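Local atomic coordinates of Lin1909 protein (Listeria innocua, PDB entry 3FIJ), a protein that binds a manganese ion and is probably a gamma-glutamyl-gamma-aminobutyrate hydrolase of the class I glutamine amidotransferase type. Residues A[127-133]-A[178-184]; A[138-143]-A[195-201]; A[161-165]-A[201-205]. All blocks are in the same frame, centred on the assembly; numbering follows the deposited sequence.

Contact 1. Residues A[127-133]-A[178-184]; sequences GTLYQDI and HHQFIKK. With MN (manganese (II) ion), chain I.
Thr128 to Tyr130 pair antiparallel with Phe181 to Lys184 as a two-stranded ribbon, in which Leu129 is paired with Ile182 at a non-hydrogen-bonded position, their side chains diverging, and Tyr130 faces Phe181 at a hydrogen-bonded one. At the end of the ribbon Lys183 and Lys184 both lie opposite Thr128, a classic beta bulge: Lys183 N donates to Thr128 O, and Thr128 N donates to Lys184 O at 2.7 Å. The side chain of Thr128 joins in, its OG1 set between the backbone N and the carbonyl carbon (chi1 63°), from where it accepts from Lys184 N at 2.9 Å. At the hydrogen-bonded pair, Tyr130 N to Phe181 O is the strong bond, whereas the return bond from Phe181 N to Tyr130 O is weak at 3.4 Å. Beside this pair the aliphatic chain of Lys183 crosses one face of the Tyr130 ring at about a right angle, with CG 3.7 Å from the ring centroid and 18° off the normal, a CH-pi contact. The Lys183 ammonium is too distant for more than a weak cation-pi attraction; its salt bridge is with Glu80, while Tyr130 OH bonds Glu137. Further along, the Gln180 side chain reaches across, NE2 donating to Gln131 O at 2.8 Å from a direction tilted 25° out of the carbonyl plane. On the same side of the ribbon as Tyr130, the edge of the Phe181 ring meets Ile133, Phe181 CE1 lying 3.3 Å from Ile133 CG1. Helix 116-124 packs against Leu129 and Ile182. The segment 178-184 starts at the metal: His178 ND1 donates to Gln180 O, which helps fix the ring, and His178 NE2 binds manganese at 2.3 Å.

Contact 2. Residues A[138-143]-A[195-201]; sequences TKALQH and TADGMIE. With MN (manganese (II) ion), chain I.
With chi1 of 56°, Asp197 CG sits between its own backbone N and carbonyl carbon, and the carboxylate faces His143, whose CG lies anti to the carbonyl carbon. Ring and carboxylate are nearly coplanar, 10° apart. His143 NE2 donates to the syn lone pair of Asp197 OD2 at 3.1 Å, and that oxygen is only 2° out of the ring plane. The same OD2 takes a second bond on its anti side, somewhat out of the carboxylate plane, from Leu141 N at 2.8 Å, so two donors hold it. Asp197 OD1 accepts from Met199 N, an Asx turn that overlaps the end of the type I beta turn from Thr195 to Gly198. This second-shell carboxylate would fix the rotation of the imidazole and probably make it more electron-rich toward the metal. Through its other ring nitrogen, ND1, His143 binds manganese at 2.2 Å, and Glu201 OE2 binds it at 2.4 Å; Glu201 OE1 accepts from the water coordinated to the ion. His154, Ser176 and His178 complete the site. Leu141 CD1 packs on Ala196 CB at 4.2 Å. The turn links strands 189-195 and 200-205, with strand 154-158 beside Thr195 and Phe181 of strand 181-182 edge-to-face with the His143 ring.

Contact 3. Residues A[161-165]-A[201-205]; sequences TSELA and EAVEG. With MN (manganese (II) ion), chain I.
The carboxylate of Glu204 meets the backbone of Glu163 and Leu164 with both oxygens, one for each amide. Glu204 OE2 accepts from Glu163 N through its syn lone pair at 2.9 Å. Glu204 OE1 accepts from Leu164 N at 2.7 Å, again on the syn side but 23° out of the carboxylate plane. Beyond CG the Glu204 chain is extended (chi2 178°), which carries the carboxylate from its strand across to the loop. The CB atoms of both partners lie alongside the oxygens: Glu163 CB is 3.1 Å from Glu204 OE2, and Leu164 CB is 3.3 Å from Glu204 OE1. Strand 200-205 of the mixed central sheet thereby holds the loop between strands 154-158 and 172-174, where residues 163-165 have helical backbone angles. An ST motif shapes this bend, Ser162 OG accepting from Ala165 N at 3.1 Å; the same OG is also bonded to Glu159 O. Glu204 OE1 has a further partner in Thr192 OG1 of the adjacent strand 189-195, so this buried oxygen is bound from two parts of the fold. Nearer the metal end of the strand, Leu164 CG stands anti to its backbone N (chi1 -173°), and Leu164 CD2 packs against Ala202 CB at 3.7 Å.

Overall arrangement
Along the chain the three first segments, 127-133, 138-143 and 161-165, come before all three partners, 178-184, 195-201 and 201-205, so each contact crosses the others. Contacts 1 and 2 have centres 11 Å apart and touch directly, through a probable hydrogen bond from His178 N to His143 O and packing of Ile182 on Ile200. Contact 3 lies farther off, about 18 Å from contact 1 and 17 Å from contact 2 between centres. Contacts 2 and 3 share strand 200-205 of the mixed sheet and meet at Glu201. His178 from contact 1, His143 from the loop of contact 2 and the shared Glu201 are three of the five protein ligands of manganese, with His154 and Ser176 completing them.

Contact 1. Residues A[127-133]-A[178-184]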
loop_
_atom_site.group_PDB
_atom_site.type_symbol
_atom_site.label_atom_id
_atom_site.label_comp_id
_atom_site.label_asym_id
_atom_site.label_seq_id
_atom_site.Cartn_x
_atom_site.Cartn_y
_atom_site.Cartn_z
ATOM N N GLY A 127 30.006 -19.314 22.168
ATOM C CA GLY A 127 29.351 -20.290 21.304
ATOM C C GLY A 127 29.204 -19.751 19.897
ATOM O O GLY A 127 29.688 -18.663 19.605
ATOM N N THR A 128 28.562 -20.510 19.013
ATOM C CA THR A 128 28.360 -20.056 17.638
ATOM C C THR A 128 26.921 -20.319 17.221
ATOM O O THR A 128 26.169 -20.971 17.947
ATOM C CB THR A 128 29.313 -20.767 16.634
ATOM O OG1 THR A 128 29.033 -22.171 16.607
ATOM C CG2 THR A 128 30.768 -20.553 17.037
ATOM N N LEU A 129 26.544 -19.819 16.046
ATOM C CA LEU A 129 25.183 -19.992 15.547
ATOM C C LEU A 129 25.150 -20.371 14.072
ATOM O O LEU A 129 26.107 -20.123 13.342
ATOM C CB LEU A 129 24.415 -18.678 15.697
ATOM C CG LEU A 129 24.482 -17.901 17.011
ATOM C CD1 LEU A 129 23.817 -16.533 16.827
ATOM C CD2 LEU A 129 23.813 -18.702 18.111
ATOM N N TYR A 130 24.051 -20.980 13.636
ATOM C CA TYR A 130 23.873 -21.274 12.221
ATOM C C TYR A 130 23.247 -19.962 11.751
ATOM O O TYR A 130 22.297 -19.484 12.371
ATOM C CB TYR A 130 22.862 -22.400 11.982
ATOM C CG TYR A 130 23.382 -23.796 12.224
ATOM C CD1 TYR A 130 23.188 -24.424 13.451
ATOM C CD2 TYR A 130 24.068 -24.497 11.218
ATOM C CE1 TYR A 130 23.657 -25.712 13.677
ATOM C CE2 TYR A 130 24.547 -25.788 11.436
ATOM C CZ TYR A 130 24.335 -26.385 12.669
ATOM O OH TYR A 130 24.795 -27.655 12.900
ATOM N N GLN A 131 23.767 -19.378 10.679
ATOM C CA GLN A 131 23.238 -18.117 10.173
ATOM C C GLN A 131 21.843 -18.207 9.546
ATOM O O GLN A 131 21.123 -17.208 9.499
ATOM C CB GLN A 131 24.227 -17.506 9.180
ATOM C CG GLN A 131 25.452 -16.931 9.856
ATOM C CD GLN A 131 26.347 -16.163 8.910
ATOM O OE1 GLN A 131 25.871 -15.484 7.989
ATOM N NE2 GLN A 131 27.654 -16.243 9.142
ATOM N N ASP A 132 21.465 -19.396 9.069
ATOM C CA ASP A 132 20.145 -19.603 8.466
ATOM C C ASP A 132 19.745 -21.074 8.535
ATOM O O ASP A 132 20.609 -21.960 8.578
ATOM C CB ASP A 132 20.130 -19.134 7.004
ATOM C CG ASP A 132 18.758 -19.284 6.349
ATOM O OD1 ASP A 132 17.771 -18.733 6.883
ATOM O OD2 ASP A 132 18.661 -19.945 5.292
ATOM N N ILE A 133 18.434 -21.321 8.542
ATOM C CA ILE A 133 17.884 -22.672 8.613
ATOM C C ILE A 133 18.401 -23.493 7.437
ATOM O O ILE A 133 18.616 -24.697 7.559
ATOM C CB ILE A 133 16.318 -22.652 8.586
ATOM C CG1 ILE A 133 15.786 -21.758 9.716
ATOM C CG2 ILE A 133 15.754 -24.061 8.781
ATOM C CD1 ILE A 133 14.235 -21.643 9.778
ATOM N N HIS A 178 12.010 -17.835 14.463
ATOM C CA HIS A 178 13.425 -17.628 14.217
ATOM C C HIS A 178 13.943 -18.389 13.004
ATOM O O HIS A 178 13.336 -19.370 12.563
ATOM C CB HIS A 178 14.225 -18.006 15.472
ATOM C CG HIS A 178 14.055 -19.435 15.902
ATOM N ND1 HIS A 178 14.913 -20.440 15.508
ATOM C CD2 HIS A 178 13.114 -20.024 16.677
ATOM C CE1 HIS A 178 14.508 -21.589 16.025
ATOM N NE2 HIS A 178 13.420 -21.366 16.738
ATOM N N HIS A 179 15.048 -17.903 12.445
ATOM C CA HIS A 179 15.650 -18.557 11.298
ATOM C C HIS A 179 17.117 -18.877 11.591
ATOM O O HIS A 179 17.832 -19.388 10.725
ATOM C CB HIS A 179 15.508 -17.705 10.023
ATOM C CG HIS A 179 16.571 -16.665 9.858
ATOM N ND1 HIS A 179 16.640 -15.536 10.641
ATOM C CD2 HIS A 179 17.625 -16.601 9.008
ATOM C CE1 HIS A 179 17.692 -14.818 10.286
ATOM N NE2 HIS A 179 18.306 -15.444 9.299
ATOM N N GLN A 180 17.560 -18.589 12.815
ATOM C CA GLN A 180 18.936 -18.897 13.210
ATOM C C GLN A 180 18.899 -19.863 14.392
ATOM O O GLN A 180 17.892 -19.938 15.103
ATOM C CB GLN A 180 19.700 -17.629 13.606
ATOM C CG GLN A 180 19.828 -16.585 12.508
ATOM C CD GLN A 180 21.052 -15.704 12.696
ATOM O OE1 GLN A 180 21.363 -15.292 13.811
ATOM N NE2 GLN A 180 21.745 -15.405 11.603
ATOM N N PHE A 181 19.983 -20.609 14.591
ATOM C CA PHE A 181 20.057 -21.572 15.695
ATOM C C PHE A 181 21.429 -21.626 16.347
ATOM O O PHE A 181 22.437 -21.238 15.753
ATOM C CB PHE A 181 19.774 -22.998 15.222
ATOM C CG PHE A 181 18.551 -23.148 14.388
ATOM C CD1 PHE A 181 18.558 -22.774 13.052
ATOM C CD2 PHE A 181 17.393 -23.691 14.930
ATOM C CE1 PHE A 181 17.432 -22.945 12.259
ATOM C CE2 PHE A 181 16.254 -23.869 14.152
ATOM C CZ PHE A 181 16.269 -23.495 12.811
ATOM N N ILE A 182 21.469 -22.136 17.571
ATOM C CA ILE A 182 22.738 -22.312 18.247
ATOM C C ILE A 182 23.433 -23.445 17.486
ATOM O O ILE A 182 22.835 -24.496 17.229
ATOM C CB ILE A 182 22.553 -22.763 19.718
ATOM C CG1 ILE A 182 22.020 -21.602 20.563
ATOM C CG2 ILE A 182 23.886 -23.304 20.268
ATOM C CD1 ILE A 182 22.054 -21.855 22.075
ATOM N N LYS A 183 24.684 -23.224 17.103
ATOM C CA LYS A 183 25.447 -24.250 16.395
ATOM C C LYS A 183 26.299 -24.881 17.477
ATOM O O LYS A 183 25.978 -25.949 17.996
ATOM C CB LYS A 183 26.325 -23.618 15.304
ATOM C CG LYS A 183 26.998 -24.631 14.365
ATOM C CD LYS A 183 27.483 -23.985 13.056
ATOM C CE LYS A 183 28.638 -23.008 13.292
ATOM N NZ LYS A 183 28.884 -22.081 12.138
ATOM N N LYS A 184 27.381 -24.201 17.830
ATOM C CA LYS A 184 28.258 -24.679 18.883
ATOM C C LYS A 184 27.822 -24.015 20.194
ATOM O O LYS A 184 27.828 -22.792 20.320
ATOM C CB LYS A 184 29.715 -24.329 18.558
ATOM C CG LYS A 184 30.729 -24.864 19.560
ATOM C CD LYS A 184 30.620 -26.384 19.692
ATOM C CE LYS A 184 31.645 -26.947 20.675
ATOM N NZ LYS A 184 31.470 -28.417 20.860
HETATM MN MN MN I . 11.884 -23.100 17.059
HETATM O O HOH W 1 11.073 -21.869 18.778
#

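Contact 2. Residues A[138-143]-A[195-201]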
loop_
_atom_site.group_PDB
_atom_site.type_symbol
_atom_site.label_atom_id
_atom_site.label_comp_id
_atom_site.label_asym_id
_atom_site.label_seq_id
_atom_site.Cartn_x
_atom_site.Cartn_y
_atom_site.Cartn_z
ATOM N N THR A 138 21.110 -31.210 8.418
ATOM C CA THR A 138 19.919 -32.026 8.224
ATOM C C THR A 138 18.654 -31.173 8.132
ATOM O O THR A 138 18.556 -30.128 8.774
ATOM C CB THR A 138 19.777 -33.026 9.369
ATOM O OG1 THR A 138 18.639 -33.867 9.135
ATOM C CG2 THR A 138 19.617 -32.280 10.692
ATOM N N LYS A 139 17.691 -31.621 7.330
ATOM C CA LYS A 139 16.438 -30.890 7.145
ATOM C C LYS A 139 15.800 -30.572 8.498
ATOM O O LYS A 139 15.511 -31.467 9.297
ATOM C CB LYS A 139 15.457 -31.709 6.297
ATOM C CG LYS A 139 14.342 -30.900 5.620
ATOM C CD LYS A 139 14.912 -29.905 4.607
ATOM C CE LYS A 139 13.900 -29.532 3.520
ATOM N NZ LYS A 139 12.651 -28.906 4.040
ATOM N N ALA A 140 15.596 -29.289 8.757
ATOM C CA ALA A 140 14.997 -28.880 10.009
ATOM C C ALA A 140 13.505 -28.660 9.830
ATOM O O ALA A 140 13.018 -28.497 8.709
ATOM C CB ALA A 140 15.656 -27.609 10.511
ATOM N N LEU A 141 12.784 -28.684 10.944
ATOM C CA LEU A 141 11.352 -28.441 10.928
ATOM C C LEU A 141 11.149 -26.947 10.719
ATOM O O LEU A 141 12.109 -26.191 10.676
ATOM C CB LEU A 141 10.736 -28.850 12.262
ATOM C CG LEU A 141 10.772 -30.348 12.552
ATOM C CD1 LEU A 141 10.338 -30.592 13.988
ATOM C CD2 LEU A 141 9.867 -31.076 11.551
ATOM N N GLN A 142 9.902 -26.515 10.585
ATOM C CA GLN A 142 9.651 -25.094 10.404
ATOM C C GLN A 142 9.877 -24.385 11.726
ATOM O O GLN A 142 9.350 -24.808 12.762
ATOM C CB GLN A 142 8.214 -24.830 9.959
ATOM C CG GLN A 142 8.000 -23.374 9.558
ATOM C CD GLN A 142 6.605 -23.096 9.058
ATOM O OE1 GLN A 142 5.662 -22.970 9.846
ATOM N NE2 GLN A 142 6.458 -23.006 7.745
ATOM N N HIS A 143 10.658 -23.311 11.698
ATOM C CA HIS A 143 10.905 -22.556 12.918
ATOM C C HIS A 143 10.416 -21.119 12.813
ATOM O O HIS A 143 10.505 -20.349 13.769
ATOM C CB HIS A 143 12.384 -22.645 13.301
ATOM C CG HIS A 143 12.738 -23.944 13.960
ATOM N ND1 HIS A 143 12.616 -24.147 15.319
ATOM C CD2 HIS A 143 13.106 -25.138 13.433
ATOM C CE1 HIS A 143 12.893 -25.408 15.603
ATOM N NE2 HIS A 143 13.192 -26.029 14.475
ATOM N N THR A 195 13.631 -29.754 19.523
ATOM C CA THR A 195 12.478 -30.144 18.715
ATOM C C THR A 195 12.912 -31.448 18.042
ATOM O O THR A 195 14.112 -31.730 17.946
ATOM C CB THR A 195 12.147 -29.112 17.622
ATOM O OG1 THR A 195 13.359 -28.495 17.180
ATOM C CG2 THR A 195 11.157 -28.061 18.137
ATOM N N ALA A 196 11.943 -32.223 17.566
ATOM C CA ALA A 196 12.212 -33.518 16.934
ATOM C C ALA A 196 13.333 -33.529 15.895
ATOM O O ALA A 196 13.833 -34.602 15.526
ATOM C CB ALA A 196 10.926 -34.072 16.318
ATOM N N ASP A 197 13.723 -32.351 15.416
ATOM C CA ASP A 197 14.788 -32.266 14.428
ATOM C C ASP A 197 16.147 -32.056 15.092
ATOM O O ASP A 197 17.157 -31.860 14.416
ATOM C CB ASP A 197 14.502 -31.139 13.433
ATOM C CG ASP A 197 14.309 -29.790 14.110
ATOM O OD1 ASP A 197 14.342 -29.737 15.359
ATOM O OD2 ASP A 197 14.124 -28.783 13.389
ATOM N N GLY A 198 16.165 -32.103 16.419
ATOM C CA GLY A 198 17.405 -31.926 17.157
ATOM C C GLY A 198 17.848 -30.495 17.451
ATOM O O GLY A 198 18.805 -30.292 18.203
HETATM N N MSE A 199 17.182 -29.496 16.879
HETATM C CA MSE A 199 17.583 -28.116 17.134
HETATM C C MSE A 199 17.396 -27.709 18.606
HETATM O O MSE A 199 16.488 -28.177 19.290
HETATM C CB MSE A 199 16.823 -27.175 16.198
HETATM C CG MSE A 199 17.151 -27.387 14.728
HETATM SE SE MSE A 199 19.041 -27.026 14.282
HETATM C CE MSE A 199 19.715 -28.832 14.361
ATOM N N ILE A 200 18.276 -26.839 19.084
ATOM C CA ILE A 200 18.259 -26.379 20.468
ATOM C C ILE A 200 17.187 -25.337 20.765
ATOM O O ILE A 200 17.185 -24.248 20.183
ATOM C CB ILE A 200 19.643 -25.808 20.844
ATOM C CG1 ILE A 200 20.668 -26.940 20.824
ATOM C CG2 ILE A 200 19.586 -25.142 22.211
ATOM C CD1 ILE A 200 22.105 -26.470 20.750
ATOM N N GLU A 201 16.294 -25.672 21.691
ATOM C CA GLU A 201 15.185 -24.794 22.071
ATOM C C GLU A 201 15.313 -24.176 23.460
ATOM O O GLU A 201 14.702 -23.140 23.742
ATOM C CB GLU A 201 13.861 -25.561 21.975
ATOM C CG GLU A 201 13.363 -25.819 20.551
ATOM C CD GLU A 201 12.882 -24.557 19.831
ATOM O OE1 GLU A 201 12.183 -23.725 20.453
ATOM O OE2 GLU A 201 13.187 -24.398 18.628
HETATM MN MN MN I . 11.884 -23.100 17.059
HETATM O O HOH W 1 11.073 -21.869 18.778
#

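Contact 3. Residues A[161-165]-A[201-205]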
loop_
_atom_site.group_PDB
_atom_site.type_symbol
_atom_site.label_atom_id
_atom_site.label_comp_id
_atom_site.label_asym_id
_atom_site.label_seq_id
_atom_site.Cartn_x
_atom_site.Cartn_y
_atom_site.Cartn_z
ATOM N N THR A 161 15.252 -33.507 34.353
ATOM C CA THR A 161 16.025 -32.994 35.481
ATOM C C THR A 161 16.267 -31.493 35.381
ATOM O O THR A 161 16.879 -30.906 36.270
ATOM C CB THR A 161 17.417 -33.649 35.536
ATOM O OG1 THR A 161 18.018 -33.566 34.234
ATOM C CG2 THR A 161 17.322 -35.107 35.967
ATOM N N SER A 162 15.791 -30.873 34.303
ATOM C CA SER A 162 16.023 -29.448 34.089
ATOM C C SER A 162 15.089 -28.471 34.796
ATOM O O SER A 162 13.976 -28.812 35.202
ATOM C CB SER A 162 15.985 -29.141 32.595
ATOM O OG SER A 162 14.649 -29.125 32.126
ATOM N N GLU A 163 15.569 -27.237 34.926
ATOM C CA GLU A 163 14.801 -26.165 35.535
ATOM C C GLU A 163 13.529 -26.032 34.702
ATOM O O GLU A 163 12.432 -25.892 35.242
ATOM C CB GLU A 163 15.599 -24.862 35.471
ATOM C CG GLU A 163 14.938 -23.643 36.108
ATOM C CD GLU A 163 15.062 -23.620 37.628
ATOM O OE1 GLU A 163 16.091 -24.101 38.141
ATOM O OE2 GLU A 163 14.140 -23.105 38.302
ATOM N N LEU A 164 13.689 -26.090 33.383
ATOM C CA LEU A 164 12.558 -25.965 32.464
ATOM C C LEU A 164 11.467 -26.949 32.836
ATOM O O LEU A 164 10.280 -26.598 32.860
ATOM C CB LEU A 164 12.999 -26.226 31.019
ATOM C CG LEU A 164 11.939 -25.952 29.950
ATOM C CD1 LEU A 164 11.534 -24.480 30.012
ATOM C CD2 LEU A 164 12.485 -26.295 28.570
ATOM N N ALA A 165 11.882 -28.178 33.144
ATOM C CA ALA A 165 10.958 -29.247 33.514
ATOM C C ALA A 165 10.131 -28.930 34.761
ATOM O O ALA A 165 9.127 -29.588 35.023
ATOM C CB ALA A 165 11.724 -30.567 33.699
ATOM N N GLU A 201 16.294 -25.672 21.691
ATOM C CA GLU A 201 15.185 -24.794 22.071
ATOM C C GLU A 201 15.313 -24.176 23.460
ATOM O O GLU A 201 14.702 -23.140 23.742
ATOM C CB GLU A 201 13.861 -25.561 21.975
ATOM C CG GLU A 201 13.363 -25.819 20.551
ATOM C CD GLU A 201 12.882 -24.557 19.831
ATOM O OE1 GLU A 201 12.183 -23.725 20.453
ATOM O OE2 GLU A 201 13.187 -24.398 18.628
ATOM N N ALA A 202 16.103 -24.803 24.325
ATOM C CA ALA A 202 16.295 -24.295 25.678
ATOM C C ALA A 202 17.688 -24.611 26.222
ATOM O O ALA A 202 18.203 -25.726 26.076
ATOM C CB ALA A 202 15.221 -24.867 26.611
ATOM N N VAL A 203 18.296 -23.628 26.867
ATOM C CA VAL A 203 19.622 -23.808 27.427
ATOM C C VAL A 203 19.627 -23.327 28.868
ATOM O O VAL A 203 18.998 -22.320 29.192
ATOM C CB VAL A 203 20.666 -22.988 26.639
ATOM C CG1 VAL A 203 22.066 -23.194 27.235
ATOM C CG2 VAL A 203 20.628 -23.380 25.171
ATOM N N GLU A 204 20.318 -24.058 29.736
ATOM C CA GLU A 204 20.433 -23.668 31.134
ATOM C C GLU A 204 21.902 -23.701 31.522
ATOM O O GLU A 204 22.729 -24.282 30.823
ATOM C CB GLU A 204 19.603 -24.599 32.020
ATOM C CG GLU A 204 18.116 -24.527 31.680
ATOM C CD GLU A 204 17.244 -25.457 32.499
ATOM O OE1 GLU A 204 16.068 -25.644 32.114
ATOM O OE2 GLU A 204 17.722 -25.996 33.520
ATOM N N GLY A 205 22.241 -23.042 32.619
ATOM C CA GLY A 205 23.625 -23.041 33.037
ATOM C C GLY A 205 23.867 -24.078 34.111
ATOM O O GLY A 205 22.930 -24.694 34.627
HETATM MN MN MN I . 11.884 -23.100 17.059
HETATM O O HOH W 1 11.073 -21.869 18.778
#